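Metallo-beta-lactamase domain-containing protein (Enterococcus faecalis, PDB 2AZ4) is of unknown function but has a metallo-beta-lactamase fold with two bound zinc ions, and may have RNA-binding and exonuclease activity. Local coordinates at residues D29-D35 against Y83-F89; I101-P106 against F140-M144. All blocks are in the same frame, centred on the assembly; numbering follows the deposited sequence.

Contact 1. Residues D29-D35 against Y83-F89; sequences DAHIFFD and YQHTAVF
Two neighbouring parallel strands of a metallo-beta-lactamase sheet, 30-34 and 85-89, meet here, with Ala30 paired to His85, Ile32 to Ala87 and Phe33 to Val88. His31 N donates a hydrogen bond to His85 O at 3.0 Å, His31 O accepts one from Ala87 N, and the ladder continues through Phe33 N to Ala87 O and Phe89 N to Phe33 O, 2.9 Å with an N-H...O angle of 162°. At the start of the ladder, Asp29 O accepts from His85 N and, more weakly, from Gln84 N.

On one face of the sheet the His31 ring lies flat on the Tyr83 ring, centroids 3.8 Å apart and planes 16° from parallel, two flat aromatic faces excluding solvent. His31 CG sits between its backbone N and carbonyl carbon (chi1 63°), which places the imidazole over the tyrosine ring. Phe33 comes edge-on to the opposite imidazole face with CE2 over the ring centre; a flat imidazole offers both faces to aromatic neighbours. Farther along this face Phe33 CB meets Val88 CG2 at 4.1 Å.

The metallo-beta-lactamase domain is an alpha-beta/beta-alpha sandwich, and Ala30, Ile32 and Ala87 turn to its inside, where they pack on Val155 of the other sheet. Small alanines suit the close approach, while Ile32 CG2 reaches the edge of the Phe89 ring at CE2, 3.8 Å away. At the zinc end, a cis peptide leads into Asp35, whose OD2 is hydrogen-bonded to Tyr186 OH and to ND1 of the zinc ligand His97, and whose OD1 accepts Ser91 N: a second-shell carboxylate that probably orients the histidine.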
loop_
_atom_site.group_PDB
_atom_site.type_symbol
_atom_site.label_atom_id
_atom_site.label_comp_id
_atom_site.label_asym_id
_atom_site.label_seq_id
_atom_site.Cartn_x
_atom_site.Cartn_y
_atom_site.Cartn_z
ATOM N N ASP A 29 -2.918 -31.173 -0.805
ATOM C CA ASP A 29 -3.426 -30.665 -2.078
ATOM C C ASP A 29 -3.951 -29.219 -2.027
ATOM O O ASP A 29 -4.754 -28.805 -2.884
ATOM C CB ASP A 29 -4.485 -31.608 -2.653
ATOM C CG ASP A 29 -5.667 -31.803 -1.737
ATOM O OD1 ASP A 29 -5.690 -31.242 -0.617
ATOM O OD2 ASP A 29 -6.589 -32.543 -2.158
ATOM N N ALA A 30 -3.481 -28.451 -1.048
ATOM C CA ALA A 30 -3.816 -27.036 -1.010
ATOM C C ALA A 30 -2.587 -26.134 -1.008
ATOM O O ALA A 30 -1.508 -26.505 -0.503
ATOM C CB ALA A 30 -4.744 -26.722 0.183
ATOM N N HIS A 31 -2.742 -24.954 -1.603
ATOM C CA HIS A 31 -1.711 -23.932 -1.499
ATOM C C HIS A 31 -2.284 -22.530 -1.569
ATOM O O HIS A 31 -3.328 -22.305 -2.193
ATOM C CB HIS A 31 -0.528 -24.166 -2.491
ATOM C CG HIS A 31 -0.880 -24.103 -3.949
ATOM N ND1 HIS A 31 -2.175 -24.052 -4.423
ATOM C CD2 HIS A 31 -0.081 -24.107 -5.047
ATOM C CE1 HIS A 31 -2.157 -24.013 -5.748
ATOM N NE2 HIS A 31 -0.900 -24.038 -6.148
ATOM N N ILE A 32 -1.618 -21.614 -0.880
ATOM C CA ILE A 32 -1.971 -20.205 -0.873
ATOM C C ILE A 32 -0.785 -19.365 -1.336
ATOM O O ILE A 32 0.364 -19.813 -1.274
ATOM C CB ILE A 32 -2.452 -19.706 0.509
ATOM C CG1 ILE A 32 -1.329 -19.805 1.550
ATOM C CG2 ILE A 32 -3.695 -20.469 0.917
ATOM C CD1 ILE A 32 -1.646 -19.174 2.913
ATOM N N PHE A 33 -1.083 -18.176 -1.838
ATOM C CA PHE A 33 -0.071 -17.250 -2.314
ATOM C C PHE A 33 -0.416 -15.878 -1.750
ATOM O O PHE A 33 -1.597 -15.599 -1.502
ATOM C CB PHE A 33 -0.046 -17.156 -3.857
ATOM C CG PHE A 33 0.297 -18.471 -4.578
ATOM C CD1 PHE A 33 1.553 -18.665 -5.144
ATOM C CD2 PHE A 33 -0.647 -19.470 -4.726
ATOM C CE1 PHE A 33 1.864 -19.876 -5.823
ATOM C CE2 PHE A 33 -0.337 -20.688 -5.397
ATOM C CZ PHE A 33 0.917 -20.869 -5.941
ATOM N N PHE A 34 0.609 -15.039 -1.591
ATOM C CA PHE A 34 0.502 -13.652 -1.112
ATOM C C PHE A 34 1.865 -12.991 -1.286
ATOM O O PHE A 34 2.887 -13.647 -1.137
ATOM C CB PHE A 34 0.099 -13.593 0.373
ATOM C CG PHE A 34 0.931 -14.488 1.273
ATOM C CD1 PHE A 34 0.536 -15.803 1.536
ATOM C CD2 PHE A 34 2.113 -14.015 1.851
ATOM C CE1 PHE A 34 1.295 -16.632 2.342
ATOM C CE2 PHE A 34 2.880 -14.844 2.684
ATOM C CZ PHE A 34 2.481 -16.146 2.919
ATOM N N ASP A 35 1.907 -11.709 -1.643
ATOM C CA ASP A 35 0.779 -10.980 -2.218
ATOM C C ASP A 35 0.781 -11.235 -3.732
ATOM O O ASP A 35 0.977 -12.383 -4.153
ATOM C CB ASP A 35 0.903 -9.485 -1.862
ATOM C CG ASP A 35 0.699 -9.229 -0.370
ATOM O OD1 ASP A 35 -0.222 -9.854 0.217
ATOM O OD2 ASP A 35 1.419 -8.390 0.224
ATOM N N TYR A 83 -2.883 -29.060 -7.440
ATOM C CA TYR A 83 -3.551 -28.692 -6.192
ATOM C C TYR A 83 -5.066 -28.629 -6.386
ATOM O O TYR A 83 -5.549 -28.092 -7.385
ATOM C CB TYR A 83 -2.989 -27.370 -5.658
ATOM C CG TYR A 83 -1.579 -27.529 -5.137
ATOM C CD1 TYR A 83 -1.346 -27.946 -3.828
ATOM C CD2 TYR A 83 -0.477 -27.273 -5.953
ATOM C CE1 TYR A 83 -0.059 -28.120 -3.340
ATOM C CE2 TYR A 83 0.828 -27.437 -5.472
ATOM C CZ TYR A 83 1.021 -27.870 -4.163
ATOM O OH TYR A 83 2.298 -28.038 -3.679
ATOM N N GLN A 84 -5.805 -29.209 -5.448
ATOM C CA GLN A 84 -7.271 -29.146 -5.480
ATOM C C GLN A 84 -7.812 -27.813 -4.976
ATOM O O GLN A 84 -8.900 -27.399 -5.394
ATOM C CB GLN A 84 -7.899 -30.284 -4.669
ATOM C CG GLN A 84 -7.829 -31.643 -5.379
ATOM C CD GLN A 84 -8.545 -31.624 -6.718
ATOM O OE1 GLN A 84 -7.924 -31.791 -7.777
ATOM N NE2 GLN A 84 -9.851 -31.386 -6.679
ATOM N N HIS A 85 -7.055 -27.157 -4.087
ATOM C CA HIS A 85 -7.500 -25.921 -3.409
ATOM C C HIS A 85 -6.413 -24.870 -3.526
ATOM O O HIS A 85 -5.279 -25.109 -3.127
ATOM C CB HIS A 85 -7.790 -26.166 -1.918
ATOM C CG HIS A 85 -8.679 -27.344 -1.654
ATOM N ND1 HIS A 85 -10.051 -27.286 -1.768
ATOM C CD2 HIS A 85 -8.390 -28.613 -1.267
ATOM C CE1 HIS A 85 -10.568 -28.471 -1.485
ATOM N NE2 HIS A 85 -9.582 -29.290 -1.172
ATOM N N THR A 86 -6.768 -23.709 -4.087
ATOM C CA THR A 86 -5.819 -22.638 -4.317
ATOM C C THR A 86 -6.503 -21.349 -3.918
ATOM O O THR A 86 -7.708 -21.193 -4.145
ATOM C CB THR A 86 -5.419 -22.547 -5.812
ATOM O OG1 THR A 86 -4.934 -23.824 -6.280
ATOM C CG2 THR A 86 -4.343 -21.469 -6.012
ATOM N N ALA A 87 -5.746 -20.421 -3.332
ATOM C CA ALA A 87 -6.285 -19.087 -3.058
ATOM C C ALA A 87 -5.174 -18.074 -2.938
ATOM O O ALA A 87 -4.023 -18.422 -2.622
ATOM C CB ALA A 87 -7.123 -19.093 -1.755
ATOM N N VAL A 88 -5.527 -16.805 -3.138
ATOM C CA VAL A 88 -4.539 -15.751 -3.083
ATOM C C VAL A 88 -5.050 -14.710 -2.093
ATOM O O VAL A 88 -6.235 -14.401 -2.060
ATOM C CB VAL A 88 -4.226 -15.097 -4.488
ATOM C CG1 VAL A 88 -3.258 -13.912 -4.363
ATOM C CG2 VAL A 88 -3.650 -16.088 -5.472
ATOM N N PHE A 89 -4.132 -14.168 -1.303
ATOM C CA PHE A 89 -4.460 -13.143 -0.321
ATOM C C PHE A 89 -3.682 -11.892 -0.625
ATOM O O PHE A 89 -2.531 -11.947 -1.117
ATOM C CB PHE A 89 -4.155 -13.648 1.099
ATOM C CG PHE A 89 -4.994 -14.800 1.510
ATOM C CD1 PHE A 89 -6.125 -14.602 2.302
ATOM C CD2 PHE A 89 -4.679 -16.095 1.102
ATOM C CE1 PHE A 89 -6.931 -15.691 2.682
ATOM C CE2 PHE A 89 -5.482 -17.194 1.461
ATOM C CZ PHE A 89 -6.619 -16.988 2.243
#

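Contact 2. Residues I101-P106 against F140-M144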
loop_
_atom_site.group_PDB
_atom_site.type_symbol
_atom_site.label_atom_id
_atom_site.label_comp_id
_atom_site.label_asym_id
_atom_site.label_seq_id
_atom_site.Cartn_x
_atom_site.Cartn_y
_atom_site.Cartn_z
ATOM N N ILE A 101 -2.962 -8.259 -10.004
ATOM C CA ILE A 101 -4.105 -9.123 -9.651
ATOM C C ILE A 101 -4.981 -9.477 -10.881
ATOM O O ILE A 101 -5.593 -10.545 -10.916
ATOM C CB ILE A 101 -4.988 -8.589 -8.492
ATOM C CG1 ILE A 101 -5.544 -7.184 -8.819
ATOM C CG2 ILE A 101 -4.210 -8.640 -7.145
ATOM C CD1 ILE A 101 -6.729 -6.836 -7.963
ATOM N N ASN A 102 -5.002 -8.614 -11.903
ATOM C CA ASN A 102 -5.834 -8.913 -13.079
ATOM C C ASN A 102 -5.315 -10.096 -13.887
ATOM O O ASN A 102 -6.046 -10.655 -14.716
ATOM C CB ASN A 102 -6.003 -7.714 -13.999
ATOM C CG ASN A 102 -6.973 -6.680 -13.453
ATOM O OD1 ASN A 102 -6.906 -5.491 -13.820
ATOM N ND2 ASN A 102 -7.896 -7.113 -12.632
ATOM N N TYR A 103 -4.066 -10.482 -13.637
ATOM C CA TYR A 103 -3.510 -11.686 -14.278
ATOM C C TYR A 103 -3.813 -12.975 -13.511
ATOM O O TYR A 103 -3.539 -14.083 -13.995
ATOM C CB TYR A 103 -1.997 -11.543 -14.473
ATOM C CG TYR A 103 -1.587 -10.654 -15.628
ATOM C CD1 TYR A 103 -2.534 -10.103 -16.513
ATOM C CD2 TYR A 103 -0.239 -10.365 -15.841
ATOM C CE1 TYR A 103 -2.124 -9.282 -17.591
ATOM C CE2 TYR A 103 0.173 -9.572 -16.900
ATOM C CZ TYR A 103 -0.759 -9.031 -17.766
ATOM O OH TYR A 103 -0.299 -8.238 -18.809
ATOM N N LEU A 104 -4.346 -12.834 -12.308
ATOM C CA LEU A 104 -4.744 -13.995 -11.513
ATOM C C LEU A 104 -5.952 -14.687 -12.146
ATOM O O LEU A 104 -6.973 -14.061 -12.392
ATOM C CB LEU A 104 -5.052 -13.603 -10.063
ATOM C CG LEU A 104 -5.432 -14.770 -9.122
ATOM C CD1 LEU A 104 -4.342 -15.888 -8.983
ATOM C CD2 LEU A 104 -5.922 -14.302 -7.744
ATOM N N ASP A 105 -5.812 -15.978 -12.418
ATOM C CA ASP A 105 -6.918 -16.831 -12.859
ATOM C C ASP A 105 -8.261 -16.478 -12.166
ATOM O O ASP A 105 -8.400 -16.626 -10.953
ATOM C CB ASP A 105 -6.537 -18.288 -12.584
ATOM C CG ASP A 105 -7.490 -19.287 -13.201
ATOM O OD1 ASP A 105 -8.561 -18.870 -13.662
ATOM O OD2 ASP A 105 -7.179 -20.504 -13.173
ATOM N N PRO A 106 -9.258 -16.007 -12.946
ATOM C CA PRO A 106 -10.611 -15.702 -12.448
ATOM C C PRO A 106 -11.205 -16.782 -11.548
ATOM O O PRO A 106 -11.923 -16.455 -10.599
ATOM C CB PRO A 106 -11.453 -15.572 -13.736
ATOM C CG PRO A 106 -10.468 -15.345 -14.829
ATOM C CD PRO A 106 -9.104 -15.730 -14.388
ATOM N N PHE A 140 -11.303 -2.299 -15.771
ATOM C CA PHE A 140 -11.771 -3.489 -15.057
ATOM C C PHE A 140 -10.834 -3.890 -13.898
ATOM O O PHE A 140 -9.615 -3.922 -14.062
ATOM C CB PHE A 140 -11.906 -4.643 -16.037
ATOM C CG PHE A 140 -12.125 -5.994 -15.396
ATOM C CD1 PHE A 140 -13.411 -6.474 -15.187
ATOM C CD2 PHE A 140 -11.042 -6.790 -15.033
ATOM C CE1 PHE A 140 -13.625 -7.734 -14.633
ATOM C CE2 PHE A 140 -11.241 -8.041 -14.473
ATOM C CZ PHE A 140 -12.535 -8.520 -14.272
ATOM N N THR A 141 -11.418 -4.195 -12.741
ATOM C CA THR A 141 -10.675 -4.818 -11.644
ATOM C C THR A 141 -11.335 -6.156 -11.352
ATOM O O THR A 141 -12.554 -6.223 -11.209
ATOM C CB THR A 141 -10.674 -3.968 -10.378
ATOM O OG1 THR A 141 -10.114 -2.679 -10.660
ATOM C CG2 THR A 141 -9.847 -4.636 -9.299
ATOM N N ARG A 142 -10.535 -7.215 -11.281
ATOM C CA ARG A 142 -11.062 -8.555 -11.034
ATOM C C ARG A 142 -11.722 -8.697 -9.649
ATOM O O ARG A 142 -11.542 -7.833 -8.763
ATOM C CB ARG A 142 -9.984 -9.622 -11.295
ATOM C CG ARG A 142 -8.878 -9.735 -10.215
ATOM C CD ARG A 142 -9.276 -10.755 -9.147
ATOM N NE ARG A 142 -8.917 -12.069 -9.590
ATOM C CZ ARG A 142 -9.344 -13.232 -9.131
ATOM N NH1 ARG A 142 -10.238 -13.356 -8.154
ATOM N NH2 ARG A 142 -8.833 -14.311 -9.702
ATOM N N GLU A 143 -12.529 -9.745 -9.492
ATOM C CA GLU A 143 -13.275 -9.981 -8.248
ATOM C C GLU A 143 -12.335 -10.129 -7.040
ATOM O O GLU A 143 -11.275 -10.766 -7.151
ATOM C CB GLU A 143 -14.141 -11.252 -8.365
ATOM C CG GLU A 143 -15.206 -11.202 -9.454
ATOM C CD GLU A 143 -15.996 -12.506 -9.611
ATOM O OE1 GLU A 143 -15.731 -13.483 -8.879
ATOM O OE2 GLU A 143 -16.897 -12.536 -10.479
ATOM N N MET A 144 -12.735 -9.541 -5.908
ATOM C CA MET A 144 -12.081 -9.753 -4.613
ATOM C C MET A 144 -13.175 -10.109 -3.617
ATOM O O MET A 144 -14.239 -9.488 -3.611
ATOM C CB MET A 144 -11.357 -8.469 -4.136
ATOM C CG MET A 144 -10.043 -8.186 -4.898
ATOM S SD MET A 144 -9.246 -6.667 -4.432
ATOM C CE MET A 144 -9.819 -5.609 -5.735
#
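A contact held by one buried arginine joins the 3-10 turn and loop 101-106, which follow the short helix 95-98 of the metallo-beta-lactamase fold, to the loop 140-144, which leads into the edge strand 145-147. Arg142 reaches across from the second loop and lays its guanidinium among the carbonyls of the first. Its chain is folded rather than extended: a chi1 of 74° tucks CG over its own main chain, with further bends at chi2 and chi3, and this carries the aliphatic part past Ile101 O, 3.5 Å from CG.

NH2 gives a straight but long hydrogen bond to Leu104 O (3.3 Å, 169° at the hydrogen). The oxygen lies in the guanidinium plane, but the donor stands well above the carbonyl plane, 74° out of it, and does not use a lone pair. NH2 also donates to Val108 O, its strongest partner; Asp105 O lies 2.7 Å from NH2 at the guanidinium edge. Arginine suits this place because its flat, many-handed end can serve several main-chain oxygens where loops lack regular pairing. Leu104 CD2 lies over one guanidinium face, offset toward NH2 (3.5 Å), and probably restricts tilting of the group. NE is buried without a partner.

Beside this polar centre the packing is apolar. Ile101 CD1 touches both Thr141 CG2 and Met144 CE, each at 4.0 Å, and Ile101, Leu104 and Met144 all rest on Leu110 of strand 110-113. On its own side of the contact, Arg142 NH1 donates at 3.0 Å to Glu143 O, which lies in the guanidinium plane.

How the contacts relate
Contact 1 is a buried strand pairing, held by a regular ladder of backbone bonds, with aromatic stacking on one face and apolar packing against the second sheet on the other. Contact 2 is only partly buried and joins loops; with no ladder, an arginine side chain meets the carbonyl oxygens. Both concern the same seven-stranded sheet: contact 1 pairs two of its inner strands, while in contact 2 the 140-144 loop runs into an outermost strand, 145-147. Their centres lie about 15 Å apart and they touch, Val88 CG2 against Leu104 CD1 at 3.6 Å. Contact 1 reaches the zinc site through Asp35, whereas the side chain of Ile101 is about 13 Å from a zinc ion.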